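Local coordinates for serine protease inhibitor (Schistosoma haematobium, PDB 3STO), which probably inhibits serine proteases by the serpin mechanism, offering an exposed reactive-centre loop as bait, at residues 250-255 against 385-390; 196-201 against 246-251; 19-24 against 70-75; 25-30 against 39-44. One frame throughout, in Å; residues are numbered along the deposited sequence.

Contact 1: residues 250-255 against 385-390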
loop_
_atom_site.group_PDB
_atom_site.type_symbol
_atom_site.label_atom_id
_atom_site.label_comp_id
_atom_site.label_asym_id
_atom_site.label_seq_id
_atom_site.Cartn_x
_atom_site.Cartn_y
_atom_site.Cartn_z
ATOM N N ASN A 250 -10.118 -0.135 15.556
ATOM C CA ASN A 250 -9.250 -1.242 15.848
ATOM C C ASN A 250 -7.855 -0.646 16.070
ATOM O O ASN A 250 -7.183 -0.191 15.129
ATOM C CB ASN A 250 -9.295 -2.284 14.712
ATOM C CG ASN A 250 -8.475 -3.521 15.034
ATOM O OD1 ASN A 250 -7.489 -3.427 15.764
ATOM N ND2 ASN A 250 -8.883 -4.683 14.507
ATOM N N THR A 251 -7.422 -0.606 17.318
ATOM C CA THR A 251 -6.279 0.229 17.642
ATOM C C THR A 251 -4.915 -0.369 17.328
ATOM O O THR A 251 -3.873 0.213 17.663
ATOM C CB THR A 251 -6.330 0.736 19.082
ATOM O OG1 THR A 251 -6.109 -0.357 19.984
ATOM C CG2 THR A 251 -7.684 1.422 19.348
ATOM N N ARG A 252 -4.912 -1.529 16.681
ATOM C CA ARG A 252 -3.681 -2.054 16.107
ATOM C C ARG A 252 -3.183 -1.107 14.964
ATOM O O ARG A 252 -1.994 -0.981 14.686
ATOM C CB ARG A 252 -3.940 -3.475 15.578
ATOM C CG ARG A 252 -3.013 -3.858 14.443
ATOM C CD ARG A 252 -3.105 -5.320 14.108
ATOM N NE ARG A 252 -2.058 -5.699 13.163
ATOM C CZ ARG A 252 -1.954 -6.907 12.620
ATOM N NH1 ARG A 252 -2.840 -7.847 12.924
ATOM N NH2 ARG A 252 -0.970 -7.174 11.775
ATOM N N PHE A 253 -4.123 -0.455 14.303
ATOM C CA PHE A 253 -3.818 0.459 13.229
ATOM C C PHE A 253 -3.970 1.913 13.690
ATOM O O PHE A 253 -4.897 2.254 14.433
ATOM C CB PHE A 253 -4.733 0.158 12.037
ATOM C CG PHE A 253 -4.613 -1.258 11.558
ATOM C CD1 PHE A 253 -3.443 -1.686 10.913
ATOM C CD2 PHE A 253 -5.650 -2.176 11.765
ATOM C CE1 PHE A 253 -3.312 -3.013 10.486
ATOM C CE2 PHE A 253 -5.525 -3.468 11.340
ATOM C CZ PHE A 253 -4.343 -3.897 10.713
ATOM N N THR A 254 -3.039 2.758 13.244
ATOM C CA THR A 254 -3.076 4.183 13.551
ATOM C C THR A 254 -2.699 5.016 12.330
ATOM O O THR A 254 -1.984 4.547 11.445
ATOM C CB THR A 254 -2.178 4.513 14.755
ATOM O OG1 THR A 254 -2.347 5.876 15.092
ATOM C CG2 THR A 254 -0.709 4.255 14.462
ATOM N N PHE A 255 -3.240 6.227 12.250
ATOM C CA PHE A 255 -2.924 7.128 11.160
ATOM C C PHE A 255 -1.842 8.071 11.618
ATOM O O PHE A 255 -2.065 8.837 12.535
ATOM C CB PHE A 255 -4.156 7.916 10.772
ATOM C CG PHE A 255 -3.980 8.759 9.557
ATOM C CD1 PHE A 255 -3.762 8.169 8.303
ATOM C CD2 PHE A 255 -4.139 10.134 9.636
ATOM C CE1 PHE A 255 -3.645 8.961 7.127
ATOM C CE2 PHE A 255 -4.017 10.943 8.483
ATOM C CZ PHE A 255 -3.768 10.336 7.223
ATOM N N ILE A 385 -0.733 4.660 7.171
ATOM C CA ILE A 385 -1.484 3.792 8.057
ATOM C C ILE A 385 -0.434 2.874 8.657
ATOM O O ILE A 385 0.240 2.158 7.939
ATOM C CB ILE A 385 -2.523 3.014 7.333
ATOM C CG1 ILE A 385 -3.547 3.972 6.739
ATOM C CG2 ILE A 385 -3.132 1.948 8.270
ATOM C CD1 ILE A 385 -4.506 3.308 5.773
ATOM N N TYR A 386 -0.224 2.965 9.962
ATOM C CA TYR A 386 0.876 2.262 10.600
ATOM C C TYR A 386 0.311 1.053 11.342
ATOM O O TYR A 386 -0.719 1.163 12.011
ATOM C CB TYR A 386 1.597 3.213 11.572
ATOM C CG TYR A 386 2.711 2.604 12.398
ATOM C CD1 TYR A 386 3.917 2.240 11.818
ATOM C CD2 TYR A 386 2.556 2.396 13.766
ATOM C CE1 TYR A 386 4.942 1.691 12.566
ATOM C CE2 TYR A 386 3.576 1.840 14.530
ATOM C CZ TYR A 386 4.775 1.480 13.917
ATOM O OH TYR A 386 5.811 0.934 14.657
ATOM N N ASP A 387 0.989 -0.091 11.208
ATOM C CA ASP A 387 0.582 -1.343 11.862
ATOM C C ASP A 387 1.396 -1.594 13.134
ATOM O O ASP A 387 2.612 -1.767 13.074
ATOM C CB ASP A 387 0.725 -2.501 10.891
ATOM C CG ASP A 387 0.168 -3.808 11.444
ATOM O OD1 ASP A 387 0.270 -4.080 12.670
ATOM O OD2 ASP A 387 -0.362 -4.579 10.628
ATOM N N GLN A 388 0.727 -1.616 14.291
ATOM C CA GLN A 388 1.447 -1.574 15.572
ATOM C C GLN A 388 1.963 -2.927 15.967
ATOM O O GLN A 388 2.829 -3.053 16.826
ATOM C CB GLN A 388 0.598 -0.971 16.699
ATOM C CG GLN A 388 0.080 0.399 16.358
ATOM C CD GLN A 388 0.326 1.408 17.449
ATOM O OE1 GLN A 388 1.474 1.650 17.875
ATOM N NE2 GLN A 388 -0.749 2.004 17.923
ATOM N N GLN A 389 1.441 -3.946 15.314
ATOM C CA GLN A 389 1.929 -5.285 15.554
ATOM C C GLN A 389 3.123 -5.601 14.639
ATOM O O GLN A 389 4.203 -5.972 15.108
ATOM C CB GLN A 389 0.781 -6.266 15.379
ATOM C CG GLN A 389 1.136 -7.677 15.722
ATOM C CD GLN A 389 -0.041 -8.549 15.550
ATOM O OE1 GLN A 389 -1.128 -8.244 16.086
ATOM N NE2 GLN A 389 0.118 -9.618 14.748
ATOM N N LEU A 390 2.948 -5.393 13.337
ATOM C CA LEU A 390 4.050 -5.551 12.403
ATOM C C LEU A 390 5.112 -4.465 12.553
ATOM O O LEU A 390 6.181 -4.577 11.979
ATOM C CB LEU A 390 3.525 -5.560 10.981
ATOM C CG LEU A 390 2.455 -6.608 10.672
ATOM C CD1 LEU A 390 2.058 -6.506 9.211
ATOM C CD2 LEU A 390 2.935 -8.013 10.992
#
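Ile-385 faces Phe-255 as a non-hydrogen-bonded pair where strands 381-387 and 253-260 run antiparallel in what corresponds to serpin sheet B. Its CG1 reaches the edge of the phenylalanine ring, 4.5 Å from Phe-255 CD1, one of two apolar contacts that Ile-385 makes, the other to Phe-253, and such residues suit a buried face. Tyr-386 makes the hydrogen-bonded pair with Thr-254: its N donates to Thr-254 O at 2.8 Å, almost straight at 177°, and its O accepts from Thr-254 N. The branched threonine gives each end a job, CG2 lying at the rim of the tyrosine ring while OG1 bonds Ser-245. Asp-387 then meets Arg-252 in a side-on salt bridge, NE to OD1 at 2.9 Å and NH2 to OD2 at 2.9 Å, although the two planes are turned 59° apart. The extended arginine passes its CG over the centre of the Phe-253 ring on the way, and its guanidinium also binds Glu-103 and Ser-99. Gln-388 adds a backbone bond, N to Arg-252 O at 2.8 Å, while its long polar side chain stays at the exposed margin. The amide of Gln-389 stacks on the guanidinium, with planes 23° apart and OE1 over one face, and its N bonds Asp-387 OD1 in an Asx turn. Leu-390 N is the third donor to that oxygen, at 3.1 Å; three donors would probably favour the charged carboxylate and pin the chain as it leaves the strand. Leu-390 also lies at the edge of the guanidinium, CG standing 3.6 Å from Arg-252 NH2.

Contact 2: residues 196-201 against 246-251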
loop_
_atom_site.group_PDB
_atom_site.type_symbol
_atom_site.label_atom_id
_atom_site.label_comp_id
_atom_site.label_asym_id
_atom_site.label_seq_id
_atom_site.Cartn_x
_atom_site.Cartn_y
_atom_site.Cartn_z
ATOM N N ASP A 196 -11.702 1.619 8.367
ATOM C CA ASP A 196 -12.101 1.655 9.759
ATOM C C ASP A 196 -12.525 3.064 10.211
ATOM O O ASP A 196 -12.114 4.051 9.637
ATOM C CB ASP A 196 -10.980 1.121 10.650
ATOM C CG ASP A 196 -11.492 0.633 12.022
ATOM O OD1 ASP A 196 -12.729 0.626 12.229
ATOM O OD2 ASP A 196 -10.660 0.273 12.891
ATOM N N PHE A 197 -13.346 3.121 11.254
ATOM C CA PHE A 197 -13.692 4.357 11.949
ATOM C C PHE A 197 -12.517 4.808 12.792
ATOM O O PHE A 197 -11.672 3.979 13.179
ATOM C CB PHE A 197 -14.889 4.109 12.875
ATOM C CG PHE A 197 -16.185 3.894 12.154
ATOM C CD1 PHE A 197 -16.574 4.738 11.128
ATOM C CD2 PHE A 197 -16.995 2.828 12.467
ATOM C CE1 PHE A 197 -17.757 4.531 10.440
ATOM C CE2 PHE A 197 -18.184 2.622 11.789
ATOM C CZ PHE A 197 -18.563 3.480 10.777
ATOM N N TRP A 198 -12.447 6.119 13.040
ATOM C CA TRP A 198 -11.561 6.670 14.059
ATOM C C TRP A 198 -11.980 6.116 15.392
ATOM O O TRP A 198 -13.161 5.925 15.653
ATOM C CB TRP A 198 -11.642 8.203 14.150
ATOM C CG TRP A 198 -11.260 8.903 12.895
ATOM C CD1 TRP A 198 -12.082 9.625 12.076
ATOM C CD2 TRP A 198 -9.958 8.919 12.284
ATOM N NE1 TRP A 198 -11.369 10.096 10.996
ATOM C CE2 TRP A 198 -10.063 9.685 11.100
ATOM C CE3 TRP A 198 -8.709 8.356 12.625
ATOM C CZ2 TRP A 198 -8.971 9.914 10.253
ATOM C CZ3 TRP A 198 -7.628 8.579 11.783
ATOM C CH2 TRP A 198 -7.765 9.360 10.610
ATOM N N GLN A 199 -10.993 5.856 16.233
ATOM C CA GLN A 199 -11.258 5.610 17.636
ATOM C C GLN A 199 -12.002 6.843 18.227
ATOM O O GLN A 199 -12.958 6.693 18.986
ATOM C CB GLN A 199 -9.945 5.282 18.366
ATOM C CG GLN A 199 -10.122 4.709 19.753
ATOM C CD GLN A 199 -10.595 5.779 20.751
ATOM O OE1 GLN A 199 -10.133 6.912 20.719
ATOM N NE2 GLN A 199 -11.530 5.418 21.617
ATOM N N SER A 200 -11.568 8.047 17.839
ATOM C CA SER A 200 -12.256 9.303 18.184
ATOM C C SER A 200 -12.531 10.229 16.965
ATOM O O SER A 200 -11.678 11.005 16.543
ATOM C CB SER A 200 -11.461 10.046 19.246
ATOM O OG SER A 200 -12.069 11.283 19.450
ATOM N N PRO A 201 -13.739 10.155 16.410
ATOM C CA PRO A 201 -14.087 10.803 15.147
ATOM C C PRO A 201 -14.207 12.298 15.291
ATOM O O PRO A 201 -14.424 12.779 16.393
ATOM C CB PRO A 201 -15.476 10.211 14.822
ATOM C CG PRO A 201 -15.697 9.155 15.817
ATOM C CD PRO A 201 -14.908 9.500 17.007
ATOM N N LYS A 246 -2.910 9.037 15.255
ATOM C CA LYS A 246 -4.318 9.092 15.577
ATOM C C LYS A 246 -4.888 7.701 15.345
ATOM O O LYS A 246 -5.029 7.257 14.213
ATOM C CB LYS A 246 -5.051 10.111 14.718
ATOM C CG LYS A 246 -6.542 10.141 14.973
ATOM C CD LYS A 246 -7.245 11.304 14.263
ATOM C CE LYS A 246 -8.763 11.297 14.536
ATOM N NZ LYS A 246 -9.064 11.239 15.982
ATOM N N PRO A 247 -5.230 7.013 16.431
ATOM C CA PRO A 247 -5.634 5.607 16.339
ATOM C C PRO A 247 -6.963 5.380 15.618
ATOM O O PRO A 247 -7.917 6.156 15.694
ATOM C CB PRO A 247 -5.753 5.171 17.815
ATOM C CG PRO A 247 -5.252 6.337 18.647
ATOM C CD PRO A 247 -5.369 7.559 17.791
ATOM N N LEU A 248 -7.026 4.260 14.922
ATOM C CA LEU A 248 -8.274 3.800 14.355
ATOM C C LEU A 248 -9.008 3.004 15.412
ATOM O O LEU A 248 -8.501 2.806 16.525
ATOM C CB LEU A 248 -8.031 3.022 13.051
ATOM C CG LEU A 248 -7.693 4.161 12.076
ATOM C CD1 LEU A 248 -6.423 3.935 11.355
ATOM C CD2 LEU A 248 -8.892 4.556 11.166
ATOM N N ASN A 249 -10.223 2.601 15.099
ATOM C CA ASN A 249 -11.047 2.034 16.128
ATOM C C ASN A 249 -10.525 0.656 16.535
ATOM O O ASN A 249 -10.476 0.326 17.701
ATOM C CB ASN A 249 -12.505 1.965 15.701
ATOM C CG ASN A 249 -13.392 1.660 16.874
ATOM O OD1 ASN A 249 -13.283 2.317 17.918
ATOM N ND2 ASN A 249 -14.210 0.635 16.754
ATOM N N ASN A 250 -10.118 -0.135 15.556
ATOM C CA ASN A 250 -9.250 -1.242 15.848
ATOM C C ASN A 250 -7.855 -0.646 16.070
ATOM O O ASN A 250 -7.183 -0.191 15.129
ATOM C CB ASN A 250 -9.295 -2.284 14.712
ATOM C CG ASN A 250 -8.475 -3.521 15.034
ATOM O OD1 ASN A 250 -7.489 -3.427 15.764
ATOM N ND2 ASN A 250 -8.883 -4.683 14.507
ATOM N N THR A 251 -7.422 -0.606 17.318
ATOM C CA THR A 251 -6.279 0.229 17.642
ATOM C C THR A 251 -4.915 -0.369 17.328
ATOM O O THR A 251 -3.873 0.213 17.663
ATOM C CB THR A 251 -6.330 0.736 19.082
ATOM O OG1 THR A 251 -6.109 -0.357 19.984
ATOM C CG2 THR A 251 -7.684 1.422 19.348
HETATM O O HOH W 1 -8.964 8.571 17.143
#
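The indole of Trp-198 carries the Lys-246 chain on one face, the two side chains crossing at about a right angle, and has Pro-247 O at its edge. Lys-246 CE sits off-centre toward the rim, 3.5 Å from Trp-198 CD2, a CH-pi contact that uses the polarised methylene beside the ammonium group. A bend at the end of the lysine (chi4 52°) then carries NZ past the ring to Ser-200 O at 2.7 Å. A water joins NZ, Ser-200 N and Pro-247 O, and Gln-227 also binds NZ, so the charge of this buried lysine is well met. The second flat group is the carboxylate of Asp-196: the syn lone pair of OD2 takes Asn-250 N at 2.7 Å and 170°, while OD1 turns to Thr-105. A short acid suits this place because it stands in for a backbone acceptor where the chain turns. Between the two groups the backbones form a single bridge at Trp-198 and Leu-248, with Asn-249 N to Phe-197 O at 2.8 Å and Gln-199 N to Pro-247 O at 3.1 Å. Leu-248 CD2 tucks in 3.5 Å from Phe-197 O. The contact thus ties the end of strand 186-197 to the end of strand 241-247; Asp-196 pairs with Ile-353 and Trp-198 with Ser-351 just beyond strand 339-348, consistent with the serpin breach, where the reactive loop begins to enter sheet A.

Contact 3: residues 19-24 against 70-75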
loop_
_atom_site.group_PDB
_atom_site.type_symbol
_atom_site.label_atom_id
_atom_site.label_comp_id
_atom_site.label_asym_id
_atom_site.label_seq_id
_atom_site.Cartn_x
_atom_site.Cartn_y
_atom_site.Cartn_z
ATOM N N HIS A 19 10.389 -9.260 4.746
ATOM C CA HIS A 19 9.328 -8.439 4.222
ATOM C C HIS A 19 9.619 -6.956 4.524
ATOM O O HIS A 19 9.147 -6.067 3.809
ATOM C CB HIS A 19 7.970 -8.924 4.759
ATOM C CG HIS A 19 7.759 -8.642 6.209
ATOM N ND1 HIS A 19 8.341 -9.396 7.208
ATOM C CD2 HIS A 19 7.054 -7.668 6.832
ATOM C CE1 HIS A 19 7.988 -8.911 8.384
ATOM N NE2 HIS A 19 7.206 -7.863 8.184
ATOM N N LYS A 20 10.435 -6.691 5.546
ATOM C CA LYS A 20 10.832 -5.315 5.830
ATOM C C LYS A 20 11.979 -4.885 4.927
ATOM O O LYS A 20 12.073 -3.712 4.550
ATOM C CB LYS A 20 11.198 -5.106 7.309
ATOM C CG LYS A 20 10.026 -5.123 8.264
ATOM C CD LYS A 20 10.412 -4.559 9.649
ATOM C CE LYS A 20 9.243 -4.672 10.613
ATOM N NZ LYS A 20 9.331 -3.744 11.803
ATOM N N ALA A 21 12.858 -5.831 4.598
ATOM C CA ALA A 21 13.941 -5.621 3.627
ATOM C C ALA A 21 13.373 -5.305 2.249
ATOM O O ALA A 21 13.775 -4.334 1.600
ATOM C CB ALA A 21 14.805 -6.852 3.550
ATOM N N PHE A 22 12.432 -6.132 1.809
ATOM C CA PHE A 22 11.722 -5.863 0.573
ATOM C C PHE A 22 11.117 -4.456 0.628
ATOM O O PHE A 22 11.341 -3.624 -0.237
ATOM C CB PHE A 22 10.598 -6.887 0.363
ATOM C CG PHE A 22 9.756 -6.592 -0.838
ATOM C CD1 PHE A 22 10.227 -6.871 -2.121
ATOM C CD2 PHE A 22 8.523 -5.965 -0.701
ATOM C CE1 PHE A 22 9.467 -6.558 -3.241
ATOM C CE2 PHE A 22 7.748 -5.643 -1.815
ATOM C CZ PHE A 22 8.213 -5.954 -3.091
ATOM N N THR A 23 10.331 -4.215 1.665
ATOM C CA THR A 23 9.619 -2.956 1.826
ATOM C C THR A 23 10.524 -1.736 1.663
ATOM O O THR A 23 10.186 -0.818 0.946
ATOM C CB THR A 23 8.861 -2.909 3.162
ATOM O OG1 THR A 23 7.757 -3.828 3.096
ATOM C CG2 THR A 23 8.323 -1.538 3.358
ATOM N N HIS A 24 11.693 -1.774 2.279
ATOM C CA HIS A 24 12.666 -0.696 2.152
ATOM C C HIS A 24 13.190 -0.524 0.723
ATOM O O HIS A 24 13.249 0.589 0.219
ATOM C CB HIS A 24 13.838 -0.890 3.138
ATOM C CG HIS A 24 14.781 0.275 3.184
ATOM N ND1 HIS A 24 16.052 0.188 3.711
ATOM C CD2 HIS A 24 14.626 1.561 2.763
ATOM C CE1 HIS A 24 16.641 1.374 3.625
ATOM N NE2 HIS A 24 15.802 2.218 3.048
ATOM N N THR A 70 14.772 -10.894 -4.215
ATOM C CA THR A 70 14.229 -9.574 -4.012
ATOM C C THR A 70 13.431 -9.598 -2.732
ATOM O O THR A 70 13.349 -8.610 -2.014
ATOM C CB THR A 70 13.308 -9.185 -5.154
ATOM O OG1 THR A 70 14.074 -9.078 -6.361
ATOM C CG2 THR A 70 12.645 -7.871 -4.858
HETATM N N MSE A 71 12.875 -10.765 -2.442
HETATM C CA MSE A 71 12.078 -10.986 -1.243
HETATM C C MSE A 71 12.978 -11.242 -0.064
HETATM O O MSE A 71 12.516 -11.304 1.081
HETATM C CB MSE A 71 11.137 -12.185 -1.422
HETATM C CG MSE A 71 9.885 -12.034 -0.670
HETATM SE SE MSE A 71 9.030 -10.436 -1.355
HETATM C CE MSE A 71 8.442 -11.188 -3.053
ATOM N N ARG A 72 14.263 -11.434 -0.349
ATOM C CA ARG A 72 15.260 -11.591 0.704
ATOM C C ARG A 72 15.040 -12.876 1.528
ATOM O O ARG A 72 15.276 -12.871 2.738
ATOM C CB ARG A 72 15.216 -10.359 1.616
ATOM C CG ARG A 72 16.514 -9.623 1.798
ATOM C CD ARG A 72 16.920 -8.684 0.659
ATOM N NE ARG A 72 15.840 -8.116 -0.153
ATOM C CZ ARG A 72 15.984 -7.050 -0.954
ATOM N NH1 ARG A 72 17.140 -6.405 -1.012
ATOM N NH2 ARG A 72 14.964 -6.605 -1.693
ATOM N N LEU A 73 14.608 -13.961 0.865
ATOM C CA LEU A 73 14.360 -15.256 1.514
ATOM C C LEU A 73 15.659 -15.936 1.944
ATOM O O LEU A 73 16.695 -15.730 1.330
ATOM C CB LEU A 73 13.600 -16.201 0.578
ATOM C CG LEU A 73 12.232 -15.783 0.036
ATOM C CD1 LEU A 73 11.576 -16.900 -0.757
ATOM C CD2 LEU A 73 11.322 -15.343 1.156
ATOM N N LYS A 74 15.601 -16.747 2.997
ATOM C CA LYS A 74 16.756 -17.555 3.422
ATOM C C LYS A 74 17.079 -18.651 2.415
ATOM O O LYS A 74 18.235 -18.966 2.158
ATOM C CB LYS A 74 16.502 -18.233 4.784
ATOM C CG LYS A 74 16.357 -17.281 5.952
ATOM N N SER A 75 16.043 -19.259 1.859
ATOM C CA SER A 75 16.255 -20.394 0.988
ATOM C C SER A 75 16.965 -19.998 -0.314
ATOM O O SER A 75 17.449 -20.858 -1.033
ATOM C CB SER A 75 14.925 -21.095 0.717
ATOM O OG SER A 75 14.143 -20.355 -0.198
#
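Phe-22 of helix 18-30 presses its ring against Thr-70 and Met-71 at the end of helix 61-70, and this is the close, buried half of the contact. The selenium of Met-71, a selenomethionine, lies over one ring face, SE 4.2 Å from the Phe-22 centroid and 27° off the normal, a Met-aromatic contact. Bends at chi2 and chi3 fold the flexible chain back toward the ring, although its first bond heads away from the helix. At the ring edge, Thr-70 O stands 3.6 Å from Phe-22 CD1, where the slightly positive hydrogens of an aromatic rim suit a carbonyl, and the methyl CG2 of Thr-70 is 3.8 Å from the same carbon. Ile-46 and Ile-313 also touch the phenylalanine.

The other half is looser and faces solvent. Here Ala-21 offers just a methyl, and the aliphatic part of Arg-72 lies along it, Arg-72 CG to Ala-21 CB at 3.7 Å. The arginine curls back on its own chain: NH2 donates to Thr-70 O at 2.6 Å, with a weak bond from NE beside it, while one guanidinium face is turned toward Ala-21 O. No hydrogen bond crosses between the segments. The backbone of Arg-72 has positive phi (65°), and two bonds run back into the last helical turn. This Schellman motif, characteristic of a helix C-terminus, ends helix 61-70 against the N-terminal helix of the serpin domain.

Contact 4: residues 25-30 against 39-44; sequences AYLSTV and FLTCPL
Tyr-26 and Thr-41 approach from opposite directions between helix 25-30 and strand 39-41. The phenol reaches outward from the helix with CG trans to the backbone nitrogen (chi1 165°), and its OH donates to Thr-41 OG1 at 2.7 Å, that oxygen lying near the ring plane. Thr-41 OG1 is also bonded to Gln-342 OE1, so two polar links hold this buried hydroxyl and relay the helix to strand 339-348. A tyrosine suits the site because it is long enough to join two elements whose axes lie well apart, with an apolar ring and a donor at the far end.

Pro-43 meets the tyrosine at about a right angle, its CB 4.0 Å from Tyr-26 CD2. The proline follows Cys-42, the N-cap residue of the next helix, where an absent N-H costs little because a first-turn nitrogen has no carbonyl of a preceding turn to bond. Leu-27, one residue on from Tyr-26, crosses Thr-41 obliquely: CD2 rests 3.8 Å from the threonine CG2, so the two branches of Thr-41 divide polar and apolar work. Val-30, a turn further, lays CG1 over one face of the Tyr-26 ring; CG1 of Val-30 is also 3.8 Å from Phe-39 CZ, Val-30 and Phe-39 crossing at about a right angle.

The axes of helix and strand stay 11.3 Å apart and run nearly antiparallel, at 158°. Helix 25-30 packs on strand 39-41 mainly through side chains, with helix 307-312 against its Tyr-26 and Val-30, while the strand pairs with strand 392-399 in sheet B.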
loop_
_atom_site.group_PDB
_atom_site.type_symbol
_atom_site.label_atom_id
_atom_site.label_comp_id
_atom_site.label_asym_id
_atom_site.label_seq_id
_atom_site.Cartn_x
_atom_site.Cartn_y
_atom_site.Cartn_z
ATOM N N ALA A 25 13.532 -1.633 0.067
ATOM C CA ALA A 25 14.067 -1.594 -1.282
ATOM C C ALA A 25 13.017 -1.049 -2.207
ATOM O O ALA A 25 13.287 -0.227 -3.102
ATOM C CB ALA A 25 14.493 -3.006 -1.744
ATOM N N TYR A 26 11.801 -1.520 -2.002
ATOM C CA TYR A 26 10.718 -1.063 -2.837
ATOM C C TYR A 26 10.449 0.460 -2.647
ATOM O O TYR A 26 10.189 1.182 -3.606
ATOM C CB TYR A 26 9.481 -1.897 -2.573
ATOM C CG TYR A 26 8.238 -1.275 -3.111
ATOM C CD1 TYR A 26 7.968 -1.314 -4.479
ATOM C CD2 TYR A 26 7.334 -0.609 -2.263
ATOM C CE1 TYR A 26 6.817 -0.731 -5.008
ATOM C CE2 TYR A 26 6.170 -0.028 -2.767
ATOM C CZ TYR A 26 5.923 -0.096 -4.153
ATOM O OH TYR A 26 4.790 0.449 -4.704
ATOM N N LEU A 27 10.524 0.944 -1.415
ATOM C CA LEU A 27 10.162 2.342 -1.150
ATOM C C LEU A 27 11.255 3.322 -1.579
ATOM O O LEU A 27 10.936 4.338 -2.149
ATOM C CB LEU A 27 9.737 2.547 0.311
ATOM C CG LEU A 27 8.370 2.013 0.751
ATOM C CD1 LEU A 27 8.233 2.090 2.250
ATOM C CD2 LEU A 27 7.229 2.749 0.093
ATOM N N SER A 28 12.534 2.992 -1.374
ATOM C CA SER A 28 13.606 3.874 -1.852
ATOM C C SER A 28 13.653 4.036 -3.344
ATOM O O SER A 28 14.244 4.978 -3.827
ATOM C CB SER A 28 14.994 3.457 -1.394
ATOM O OG SER A 28 15.089 2.067 -1.308
ATOM N N THR A 29 13.018 3.151 -4.085
ATOM C CA THR A 29 13.102 3.258 -5.524
ATOM C C THR A 29 11.875 3.945 -6.060
ATOM O O THR A 29 11.965 4.891 -6.826
ATOM C CB THR A 29 13.270 1.882 -6.213
ATOM O OG1 THR A 29 14.526 1.311 -5.814
ATOM C CG2 THR A 29 13.231 2.057 -7.746
ATOM N N VAL A 30 10.727 3.466 -5.637
ATOM C CA VAL A 30 9.476 3.913 -6.201
ATOM C C VAL A 30 9.186 5.376 -5.841
ATOM O O VAL A 30 8.501 6.058 -6.580
ATOM C CB VAL A 30 8.321 3.019 -5.742
ATOM C CG1 VAL A 30 7.948 3.298 -4.276
ATOM C CG2 VAL A 30 7.123 3.208 -6.660
ATOM N N PHE A 39 1.569 10.997 -3.770
ATOM C CA PHE A 39 2.025 9.634 -3.869
ATOM C C PHE A 39 1.261 8.759 -2.872
ATOM O O PHE A 39 0.986 9.187 -1.753
ATOM C CB PHE A 39 3.533 9.542 -3.615
ATOM C CG PHE A 39 4.028 8.152 -3.590
ATOM C CD1 PHE A 39 4.267 7.466 -4.787
ATOM C CD2 PHE A 39 4.206 7.490 -2.374
ATOM C CE1 PHE A 39 4.722 6.116 -4.785
ATOM C CE2 PHE A 39 4.658 6.146 -2.349
ATOM C CZ PHE A 39 4.921 5.455 -3.565
ATOM N N LEU A 40 0.942 7.534 -3.277
ATOM C CA LEU A 40 0.201 6.610 -2.423
ATOM C C LEU A 40 0.608 5.175 -2.785
ATOM O O LEU A 40 0.575 4.797 -3.945
ATOM C CB LEU A 40 -1.304 6.829 -2.639
ATOM C CG LEU A 40 -2.311 5.886 -2.005
ATOM C CD1 LEU A 40 -2.095 5.840 -0.525
ATOM C CD2 LEU A 40 -3.734 6.296 -2.324
ATOM N N THR A 41 1.025 4.389 -1.801
ATOM C CA THR A 41 1.315 2.989 -2.041
ATOM C C THR A 41 1.138 2.055 -0.828
ATOM O O THR A 41 1.326 2.449 0.329
ATOM C CB THR A 41 2.763 2.793 -2.570
ATOM O OG1 THR A 41 2.889 1.492 -3.166
ATOM C CG2 THR A 41 3.785 2.960 -1.418
ATOM N N CYS A 42 0.845 0.788 -1.134
ATOM C CA CYS A 42 0.808 -0.293 -0.144
ATOM C C CYS A 42 1.799 -1.448 -0.418
ATOM O O CYS A 42 1.522 -2.368 -1.196
ATOM C CB CYS A 42 -0.605 -0.842 -0.030
ATOM S SG CYS A 42 -0.533 -2.486 0.718
ATOM N N PRO A 43 2.954 -1.411 0.237
ATOM C CA PRO A 43 4.082 -2.308 -0.080
ATOM C C PRO A 43 3.825 -3.794 0.124
ATOM O O PRO A 43 4.476 -4.607 -0.555
ATOM C CB PRO A 43 5.188 -1.841 0.874
ATOM C CG PRO A 43 4.762 -0.494 1.325
ATOM C CD PRO A 43 3.287 -0.439 1.288
ATOM N N LEU A 44 2.913 -4.156 1.028
ATOM C CA LEU A 44 2.659 -5.583 1.299
ATOM C C LEU A 44 1.810 -6.232 0.200
ATOM O O LEU A 44 1.862 -7.427 -0.026
ATOM C CB LEU A 44 2.017 -5.803 2.686
ATOM C CG LEU A 44 2.849 -5.410 3.909
ATOM C CD1 LEU A 44 2.128 -5.810 5.185
ATOM C CD2 LEU A 44 4.232 -6.030 3.885
#

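In the fold
Contact 4 is fully buried near the middle of the chain, and contact 3 is its neighbour on helix 18-30, the strand-to-helix segment 39-44 falling inside the loop that contact 3 closes. Both rest mainly on apolar side chains, with a single bond across in one and none in the other. Contact 2 lies farthest from the chain's centre, and contacts 1 and 2 are both partly exposed; they share Asn-250 and Thr-251 and join through adjacent strands 241-247 and 253-260. Here backbone pairing and charged side chains carry the contacts. Strand 392-399 lies between contacts 1 and 4 in sheet B, and beyond the strands Leu-390 touches Leu-44. Contact 2 stays about 15 Å from contact 3 at the nearest atoms.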